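PDB 1L1J: heat shock protease HtrA from Thermotoga maritima, which probably cleaves proteins as an ATP-independent serine endopeptidase of the heat-shock response, this chain being the trypsin-like protease domain of a longer protein. Local coordinates for residues 32-37 with 201-206; 20-25 with 77-82; 94-99 with 106-111; 85-90 with 137-142. All blocks are in the same frame, centred on the assembly; numbering follows the deposited sequence.

Contact 1 of 4, residues 32-37 with 201-206; sequences DPYFEQ and IVNPQE
Y34, in the first turn of helix 33-42, leans on N203 and Q205 of the loop joining strands 193-198 and 211-215, so that in this chymotrypsin-like fold a helix inserted between two strands of the first barrel reaches a loop of the second. CB of N203 stands 3.5 Å from the centroid of the Y34 ring and 11° off its normal, a CH-pi contact over the ring face. With chi1 at -163°, CG of Y34 lies opposite the backbone N, and the ring is thereby carried off the helix and laid against the loop. The ring's other contribution is polar: the backbone N of Q205 donates to Y34 OH, a bent bond with an angle of 135° at the hydrogen. Apolar contact follows at F35, which meets I201 by its edge: CA of I201 lies in the plane of the F35 ring, 3.7 Å from CZ, and CG2 of I201 is 4.3 Å from the same CZ. F35 also makes a T-shaped (edge-to-face) stack with H74, and I201 touches D104, both predicted members of the charge relay. Helix and loop are thus placed beside the presumed active site, consistent with the part that loops LA and L2 play in resting forms of related HtrA proteases. The bond that ties them spans 3.0 Å from Q205 N to Y34 OH.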
# COMPACT_ATOMS: atom_id res chain seq x y z
N ASP A 32 14.72 3.75 -4.52
CA ASP A 32 15.52 2.75 -3.81
C ASP A 32 15.63 1.52 -4.71
O ASP A 32 14.66 0.78 -4.90
CB ASP A 32 14.89 2.37 -2.46
CG ASP A 32 15.65 1.24 -1.76
OD1 ASP A 32 16.90 1.22 -1.81
OD2 ASP A 32 15.00 0.38 -1.14
N PRO A 33 16.84 1.30 -5.27
CA PRO A 33 17.23 0.21 -6.18
C PRO A 33 16.57 -1.16 -5.97
O PRO A 33 16.48 -1.95 -6.91
CB PRO A 33 18.76 0.15 -6.04
CG PRO A 33 19.04 0.89 -4.74
CD PRO A 33 18.04 2.00 -4.79
N TYR A 34 16.12 -1.44 -4.76
CA TYR A 34 15.48 -2.72 -4.50
C TYR A 34 14.16 -2.77 -5.27
O TYR A 34 13.89 -3.71 -6.03
CB TYR A 34 15.22 -2.91 -3.00
CG TYR A 34 14.93 -4.36 -2.62
CD1 TYR A 34 15.97 -5.27 -2.45
CD2 TYR A 34 13.62 -4.83 -2.52
CE1 TYR A 34 15.72 -6.62 -2.20
CE2 TYR A 34 13.35 -6.18 -2.28
CZ TYR A 34 14.41 -7.07 -2.13
OH TYR A 34 14.16 -8.41 -1.93
N PHE A 35 13.36 -1.72 -5.10
CA PHE A 35 12.03 -1.59 -5.71
C PHE A 35 11.98 -1.56 -7.25
O PHE A 35 11.10 -2.17 -7.86
CB PHE A 35 11.33 -0.35 -5.15
CG PHE A 35 11.12 -0.40 -3.66
CD1 PHE A 35 12.18 -0.66 -2.79
CD2 PHE A 35 9.86 -0.17 -3.12
CE1 PHE A 35 11.99 -0.70 -1.41
CE2 PHE A 35 9.66 -0.20 -1.74
CZ PHE A 35 10.74 -0.47 -0.88
N GLU A 36 12.91 -0.84 -7.87
CA GLU A 36 12.94 -0.76 -9.32
C GLU A 36 13.30 -2.12 -9.90
O GLU A 36 12.85 -2.48 -10.98
CB GLU A 36 13.95 0.30 -9.76
CG GLU A 36 14.56 0.09 -11.14
CD GLU A 36 15.94 -0.58 -11.07
OE1 GLU A 36 16.81 -0.07 -10.32
OE2 GLU A 36 16.15 -1.60 -11.76
N GLN A 37 14.10 -2.89 -9.16
CA GLN A 37 14.50 -4.19 -9.64
C GLN A 37 13.36 -5.20 -9.55
O GLN A 37 13.29 -6.14 -10.35
CB GLN A 37 15.71 -4.71 -8.85
CG GLN A 37 16.71 -5.48 -9.72
CD GLN A 37 17.63 -6.41 -8.92
OE1 GLN A 37 18.28 -5.98 -7.95
NE2 GLN A 37 17.68 -7.68 -9.32
N ILE A 201 9.18 -1.69 2.39
CA ILE A 201 10.52 -1.16 2.71
C ILE A 201 11.36 -2.33 3.25
O ILE A 201 12.56 -2.43 2.97
CB ILE A 201 10.52 0.00 3.77
CG1 ILE A 201 9.29 -0.08 4.68
CG2 ILE A 201 10.63 1.35 3.05
CD1 ILE A 201 9.25 0.99 5.80
N VAL A 202 10.72 -3.21 4.02
CA VAL A 202 11.41 -4.38 4.54
C VAL A 202 11.56 -5.25 3.29
O VAL A 202 10.86 -6.26 3.12
CB VAL A 202 10.58 -5.12 5.60
CG1 VAL A 202 11.44 -6.19 6.25
CG2 VAL A 202 10.07 -4.15 6.63
N ASN A 203 12.45 -4.79 2.42
CA ASN A 203 12.79 -5.40 1.14
C ASN A 203 11.99 -6.63 0.66
O ASN A 203 11.22 -6.52 -0.30
CB ASN A 203 14.30 -5.69 1.13
CG ASN A 203 15.13 -4.45 1.47
OD1 ASN A 203 14.93 -3.82 2.51
ND2 ASN A 203 16.05 -4.09 0.58
N PRO A 204 12.11 -7.79 1.33
CA PRO A 204 12.93 -8.16 2.50
C PRO A 204 14.37 -8.66 2.23
O PRO A 204 15.10 -8.98 3.18
CB PRO A 204 12.06 -9.21 3.18
CG PRO A 204 11.46 -9.94 2.03
CD PRO A 204 11.08 -8.82 1.08
N GLN A 205 14.77 -8.72 0.96
CA GLN A 205 16.11 -9.17 0.56
C GLN A 205 16.29 -10.70 0.58
O GLN A 205 16.76 -11.27 1.57
CB GLN A 205 17.20 -8.58 1.46
CG GLN A 205 17.15 -7.08 1.67
CD GLN A 205 18.27 -6.62 2.57
OE1 GLN A 205 18.52 -7.21 3.62
NE2 GLN A 205 18.96 -5.55 2.17
N GLU A 206 15.92 -11.36 -0.52
CA GLU A 206 16.06 -12.79 -0.69
C GLU A 206 15.62 -13.61 0.53
O GLU A 206 16.22 -14.62 0.85
CB GLU A 206 17.52 -13.15 -1.03
CG GLU A 206 18.03 -12.51 -2.31
CD GLU A 206 18.67 -11.15 -2.07
OE1 GLU A 206 18.72 -10.72 -0.89
OE2 GLU A 206 19.12 -10.52 -3.05

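Contact 2 of 4, residues 20-25 with 77-82; sequences IDVVKT and GGADNI
Within the first barrel of the trypsin-like fold, I20 and V22 of strand 17-23 pack against A79, N81 and I82 of the loop that follows helix 73-76 and leads into the neighbouring strand 83-85. The two isoleucines run side by side and point the same way. In each, CG2 is anti to the backbone N, and these two methyls meet, I20 CG2 to I82 CG2 at 4.1 Å. V22 spreads its branches over two partners. Its CG1 approaches CB of A79 at 4.3 Å, while CG2 lies 4.4 Å from CG2 of I82. N81 contributes the most buried surface of any residue here, and its side chain reaches V23; the approach of its backbone O to CA of V22 is doubtful in detail. Around the contact, V76 touches both isoleucines and F30 touches V22 and A79. The backbone pairing of strand 17-23 with strand 83-85 takes over at D21 and T83. No hydrogen bond between the two segments is clear, and aliphatic branches make up the apolar part of the contact.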
# COMPACT_ATOMS: atom_id res chain seq x y z
N ILE A 20 0.05 4.02 -8.11
CA ILE A 20 0.69 5.31 -7.88
C ILE A 20 2.02 5.39 -8.63
O ILE A 20 3.03 4.84 -8.19
CB ILE A 20 0.90 5.56 -6.38
CG1 ILE A 20 -0.45 5.52 -5.66
CG2 ILE A 20 1.58 6.90 -6.16
CD1 ILE A 20 -0.38 5.78 -4.19
N ASP A 21 1.99 6.08 -9.77
CA ASP A 21 3.18 6.25 -10.60
C ASP A 21 3.65 7.70 -10.57
O ASP A 21 2.86 8.62 -10.72
CB ASP A 21 2.90 5.79 -12.05
CG ASP A 21 1.56 6.30 -12.59
OD1 ASP A 21 0.52 6.17 -11.90
OD2 ASP A 21 1.53 6.82 -13.74
N VAL A 22 4.95 7.86 -10.35
CA VAL A 22 5.59 9.17 -10.25
C VAL A 22 6.73 9.29 -11.26
O VAL A 22 7.73 8.57 -11.17
CB VAL A 22 6.15 9.38 -8.82
CG1 VAL A 22 6.93 10.69 -8.73
CG2 VAL A 22 5.00 9.35 -7.82
N VAL A 23 6.59 10.21 -12.22
CA VAL A 23 7.61 10.41 -13.26
C VAL A 23 8.95 10.91 -12.70
O VAL A 23 9.00 11.45 -11.59
CB VAL A 23 7.11 11.40 -14.34
CG1 VAL A 23 8.19 11.59 -15.41
CG2 VAL A 23 5.84 10.88 -14.97
N LYS A 24 10.02 10.72 -13.46
CA LYS A 24 11.34 11.15 -13.00
C LYS A 24 11.62 12.61 -13.33
O LYS A 24 10.84 13.27 -14.03
CB LYS A 24 12.43 10.27 -13.60
CG LYS A 24 13.75 10.39 -12.86
CD LYS A 24 14.87 9.73 -13.63
CE LYS A 24 15.07 10.39 -15.01
NZ LYS A 24 15.51 11.82 -14.94
N THR A 25 12.74 13.11 -12.80
CA THR A 25 13.18 14.49 -12.98
C THR A 25 12.25 15.44 -12.21
O THR A 25 11.11 15.03 -11.91
CB THR A 25 13.17 14.92 -14.47
OG1 THR A 25 13.74 13.88 -15.28
CG2 THR A 25 13.98 16.20 -14.67
N GLY A 77 6.48 9.51 -1.25
CA GLY A 77 7.55 10.32 -0.69
C GLY A 77 7.44 11.79 -1.07
O GLY A 77 6.36 12.28 -1.39
N GLY A 78 8.56 12.50 -1.02
CA GLY A 78 8.53 13.90 -1.40
C GLY A 78 8.32 13.97 -2.90
O GLY A 78 9.29 14.00 -3.66
N ALA A 79 7.06 13.99 -3.33
CA ALA A 79 6.75 14.02 -4.76
C ALA A 79 6.04 15.26 -5.29
O ALA A 79 5.19 15.85 -4.63
CB ALA A 79 5.95 12.77 -5.14
N ASP A 80 6.41 15.61 -6.51
CA ASP A 80 5.88 16.77 -7.22
C ASP A 80 4.90 16.28 -8.28
O ASP A 80 3.81 16.84 -8.46
CB ASP A 80 7.03 17.52 -7.90
CG ASP A 80 7.86 16.60 -8.83
OD1 ASP A 80 7.38 16.25 -9.93
OD2 ASP A 80 8.99 16.22 -8.44
N ASN A 81 5.31 15.22 -8.97
CA ASN A 81 4.54 14.61 -10.04
C ASN A 81 3.97 13.28 -9.56
O ASN A 81 4.66 12.25 -9.59
CB ASN A 81 5.46 14.39 -11.25
CG ASN A 81 4.75 13.72 -12.41
OD1 ASN A 81 3.90 14.32 -13.07
ND2 ASN A 81 5.09 12.46 -12.66
N ILE A 82 2.72 13.29 -9.12
CA ILE A 82 2.08 12.08 -8.62
C ILE A 82 0.88 11.69 -9.47
O ILE A 82 -0.07 12.46 -9.59
CB ILE A 82 1.60 12.27 -7.18
CG1 ILE A 82 2.74 12.82 -6.33
CG2 ILE A 82 1.09 10.94 -6.63
CD1 ILE A 82 2.31 13.20 -4.93

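Contact 3 of 4, residues 94-99 with 106-111; sequences AEYIGG and AVIKIK
I97 lies across V107 and K109 and meets them with its whole side chain. Its CB sits against CG1 of V107, 3.3 Å away, and its CG2 branch keeps to the same methyl, I97 CG2 to V107 CG1 being 3.5 Å. That methyl is offered by a chi1 of 63°, which places V107 CG1 between the backbone N and the carbonyl carbon. The other branch of I97 turns along the strand: CG1 comes within 3.8 Å of CB of K109, and at the tip CD1 closes to 3.4 Å from that CB. Y68 touches I97 as well and forms a cation-pi pair with K109. The backbones beneath form an antiparallel hairpin, strand 98-100 with 105-109, at one edge of the first barrel's sheet; its connection carries D104, the predicted charge-relay aspartate. The N of V107 donates to O of G98 at 3.1 Å in the hydrogen-bonded pair of these residues, and G99 with A106 is a non-hydrogen-bonded pair. Farther along, E95 N donates to O of K109 at 2.9 Å, while the bond from I97 N to V107 O is weak. Y96 and I108 cross at about a right angle, Y96 CD1 being 4.1 Å from CD1 of I108, and V76 of helix 73-76 touches both of these side chains.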
# COMPACT_ATOMS: atom_id res chain seq x y z
N ALA A 94 -2.86 13.50 -7.81
CA ALA A 94 -2.99 13.56 -6.37
C ALA A 94 -2.16 14.68 -5.77
O ALA A 94 -1.11 15.05 -6.31
CB ALA A 94 -2.55 12.25 -5.76
N GLU A 95 -2.63 15.20 -4.65
CA GLU A 95 -1.93 16.27 -3.97
C GLU A 95 -1.35 15.76 -2.66
O GLU A 95 -2.09 15.32 -1.79
CB GLU A 95 -2.88 17.42 -3.68
CG GLU A 95 -2.17 18.72 -3.41
CD GLU A 95 -3.13 19.80 -3.01
OE1 GLU A 95 -2.79 20.99 -3.19
OE2 GLU A 95 -4.23 19.46 -2.50
N TYR A 96 -0.03 15.81 -2.53
CA TYR A 96 0.62 15.34 -1.32
C TYR A 96 0.16 16.07 -0.04
O TYR A 96 0.76 17.08 0.35
CB TYR A 96 2.13 15.47 -1.45
CG TYR A 96 2.87 14.98 -0.23
CD1 TYR A 96 3.22 13.63 -0.10
CD2 TYR A 96 3.21 15.85 0.80
CE1 TYR A 96 3.90 13.18 1.03
CE2 TYR A 96 3.88 15.40 1.94
CZ TYR A 96 4.23 14.07 2.05
OH TYR A 96 4.91 13.64 3.17
N ILE A 97 -0.88 15.54 0.59
CA ILE A 97 -1.45 16.09 1.82
C ILE A 97 -0.43 16.16 2.97
O ILE A 97 -0.34 17.16 3.69
CB ILE A 97 -2.62 15.22 2.31
CG1 ILE A 97 -3.65 15.06 1.20
CG2 ILE A 97 -3.22 15.82 3.56
CD1 ILE A 97 -4.30 16.35 0.75
N GLY A 98 0.32 15.07 3.14
CA GLY A 98 1.31 14.99 4.20
C GLY A 98 1.77 13.56 4.37
O GLY A 98 1.29 12.67 3.67
N GLY A 99 2.70 13.32 5.28
CA GLY A 99 3.19 11.97 5.47
C GLY A 99 4.20 11.91 6.58
O GLY A 99 4.29 12.82 7.38
N ALA A 106 1.64 7.81 4.35
CA ALA A 106 1.53 8.96 3.48
C ALA A 106 0.14 9.06 2.91
O ALA A 106 -0.39 8.10 2.38
CB ALA A 106 2.55 8.85 2.35
N VAL A 107 -0.46 10.24 3.02
CA VAL A 107 -1.81 10.46 2.51
C VAL A 107 -1.80 11.34 1.25
O VAL A 107 -1.01 12.28 1.13
CB VAL A 107 -2.73 11.08 3.58
CG1 VAL A 107 -2.22 12.45 3.97
CG2 VAL A 107 -4.16 11.14 3.06
N ILE A 108 -2.69 11.00 0.33
CA ILE A 108 -2.80 11.69 -0.94
C ILE A 108 -4.25 12.09 -1.18
O ILE A 108 -5.15 11.61 -0.49
CB ILE A 108 -2.28 10.74 -2.04
CG1 ILE A 108 -0.94 11.28 -2.56
CG2 ILE A 108 -3.33 10.52 -3.12
CD1 ILE A 108 0.13 11.34 -1.50
N LYS A 109 -4.48 12.98 -2.15
CA LYS A 109 -5.83 13.46 -2.44
C LYS A 109 -6.15 13.64 -3.94
O LYS A 109 -5.41 14.31 -4.68
CB LYS A 109 -6.06 14.78 -1.70
CG LYS A 109 -7.45 15.38 -1.87
CD LYS A 109 -8.52 14.48 -1.32
CE LYS A 109 -9.88 15.17 -1.33
NZ LYS A 109 -10.32 15.58 -2.70
N ILE A 110 -7.26 13.05 -4.35
CA ILE A 110 -7.73 13.10 -5.72
C ILE A 110 -9.03 13.90 -5.87
O ILE A 110 -10.00 13.70 -5.15
CB ILE A 110 -7.93 11.67 -6.28
CG1 ILE A 110 -6.69 11.25 -7.06
CG2 ILE A 110 -9.15 11.58 -7.16
CD1 ILE A 110 -5.45 11.27 -6.25
N LYS A 111 -9.03 14.81 -6.84
CA LYS A 111 -10.18 15.66 -7.10
C LYS A 111 -11.41 14.83 -7.49
O LYS A 111 -11.34 13.99 -8.39
CB LYS A 111 -9.84 16.65 -8.22
CG LYS A 111 -8.34 16.97 -8.33
CD LYS A 111 -8.09 18.17 -9.24
CE LYS A 111 -6.63 18.28 -9.68
NZ LYS A 111 -6.26 17.26 -10.70

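Contact 4 of 4, residues 85-90 with 137-142; sequences TMLDGS and IGNPLG
L87 meets the carbonyl of G142 twice, from its backbone and from a branch tip: O of G142 lies 3.6 Å from CA and 3.8 Å from CD2 of L87. With chi1 at -170°, CG of N139 is anti to the backbone N, bringing that side chain obliquely across L87. T85 turns a methyl to the glycine, its CG2 4.3 Å from CA of G142. The O atoms of M86 and G142 come close, but both are acceptors. Each side is shaped by a type I turn. One runs from M86 to G89, closed by G89 N to M86 O at 3.0 Å; the other, N139 to G142, by G142 N to N139 O at 2.9 Å. These turns belong to different barrels of the chymotrypsin-like fold, the first between strands 83-85 and 91-93, the second after strand 133-138, so the contact lies where the barrels abut. Within the first turn D88 makes an Asx turn with S90: its OD1 accepts from N and, on the syn lone pair, from OG, so that two groups of S90 hold one carboxylate oxygen. OG of S90 is also bonded to OH of Y92, and N of N139 to OG of S59.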
# COMPACT_ATOMS: atom_id res chain seq x y z
N THR A 85 -3.86 5.91 -10.69
CA THR A 85 -4.69 5.19 -11.65
C THR A 85 -5.67 4.26 -10.90
O THR A 85 -5.31 3.61 -9.93
CB THR A 85 -3.81 4.37 -12.62
OG1 THR A 85 -2.74 5.19 -13.12
CG2 THR A 85 -4.64 3.86 -13.79
N MET A 86 -6.92 4.22 -11.36
CA MET A 86 -7.94 3.39 -10.72
C MET A 86 -8.37 2.15 -11.50
O MET A 86 -8.05 1.99 -12.68
CB MET A 86 -9.19 4.23 -10.41
CG MET A 86 -9.20 4.88 -9.03
SD MET A 86 -10.76 5.75 -8.71
CE MET A 86 -11.85 4.44 -8.09
N LEU A 87 -9.11 1.28 -10.82
CA LEU A 87 -9.58 0.05 -11.42
C LEU A 87 -10.51 0.28 -12.59
O LEU A 87 -10.48 -0.49 -13.55
CB LEU A 87 -10.28 -0.83 -10.38
CG LEU A 87 -9.56 -2.11 -9.94
CD1 LEU A 87 -10.54 -2.97 -9.16
CD2 LEU A 87 -9.04 -2.88 -11.15
N ASP A 88 -11.35 1.31 -12.51
CA ASP A 88 -12.28 1.57 -13.61
C ASP A 88 -11.52 2.06 -14.85
O ASP A 88 -12.06 2.09 -15.95
CB ASP A 88 -13.38 2.58 -13.21
CG ASP A 88 -12.84 3.97 -12.93
OD1 ASP A 88 -11.74 4.30 -13.45
OD2 ASP A 88 -13.52 4.75 -12.21
N GLY A 89 -10.25 2.41 -14.65
CA GLY A 89 -9.42 2.88 -15.75
C GLY A 89 -9.06 4.35 -15.66
O GLY A 89 -8.00 4.76 -16.13
N SER A 90 -9.94 5.14 -15.05
CA SER A 90 -9.75 6.58 -14.89
C SER A 90 -8.43 6.98 -14.23
O SER A 90 -7.98 6.32 -13.29
CB SER A 90 -10.93 7.17 -14.10
OG SER A 90 -11.02 6.64 -12.79
N ILE A 137 -3.81 -6.57 -0.71
CA ILE A 137 -4.28 -6.20 -2.05
C ILE A 137 -3.38 -5.15 -2.67
O ILE A 137 -2.97 -4.19 -2.00
CB ILE A 137 -5.72 -5.65 -2.06
CG1 ILE A 137 -6.67 -6.63 -1.38
CG2 ILE A 137 -6.17 -5.47 -3.50
CD1 ILE A 137 -8.11 -6.51 -1.80
N GLY A 138 -3.06 -5.33 -3.95
CA GLY A 138 -2.19 -4.39 -4.63
C GLY A 138 -2.75 -4.00 -5.98
O GLY A 138 -3.74 -4.60 -6.44
N ASN A 139 -2.12 -3.03 -6.64
CA ASN A 139 -2.64 -2.61 -7.93
C ASN A 139 -1.65 -1.81 -8.77
O ASN A 139 -2.05 -0.89 -9.48
CB ASN A 139 -3.91 -1.80 -7.72
CG ASN A 139 -4.66 -1.54 -9.01
OD1 ASN A 139 -4.12 -1.76 -10.10
ND2 ASN A 139 -5.89 -1.06 -8.90
N PRO A 140 -0.36 -2.17 -8.73
CA PRO A 140 0.65 -1.44 -9.50
C PRO A 140 0.41 -1.28 -11.01
O PRO A 140 0.91 -0.33 -11.61
CB PRO A 140 1.93 -2.19 -9.19
CG PRO A 140 1.47 -3.57 -9.00
CD PRO A 140 0.23 -3.38 -8.15
N LEU A 141 -0.33 -2.20 -11.62
CA LEU A 141 -0.60 -2.10 -13.05
C LEU A 141 -1.79 -1.17 -13.32
O LEU A 141 -1.93 -0.62 -14.41
CB LEU A 141 -0.88 -3.48 -13.65
CG LEU A 141 0.30 -4.45 -13.53
CD1 LEU A 141 -0.09 -5.80 -14.12
CD2 LEU A 141 1.51 -3.88 -14.24
N GLY A 142 -2.64 -1.01 -12.30
CA GLY A 142 -3.81 -0.16 -12.42
C GLY A 142 -5.08 -0.86 -12.88
O GLY A 142 -6.14 -0.73 -12.24

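Overall arrangement
Contact 4 is buried, contacts 2 and 3 are partly so, and contact 1 lies at the surface. Contacts 2 and 3 hold the same sheet of the first barrel and touch, CG2 of I82 meeting CB of A94 at 4.0 Å; yet contact 2 mixes aliphatic branches with the side chain of N81, and contact 3 adds the backbone bonding of a hairpin. Contacts 1 and 4 each join parts of both barrels but differ in chemistry: contact 1 has two aromatic rings and a hydrogen bond from a backbone N, which contact 4, a meeting of turns, lacks. Along the chain, contacts 3 and 4 nest inside the loop closed by contact 1; contact 2 crosses it.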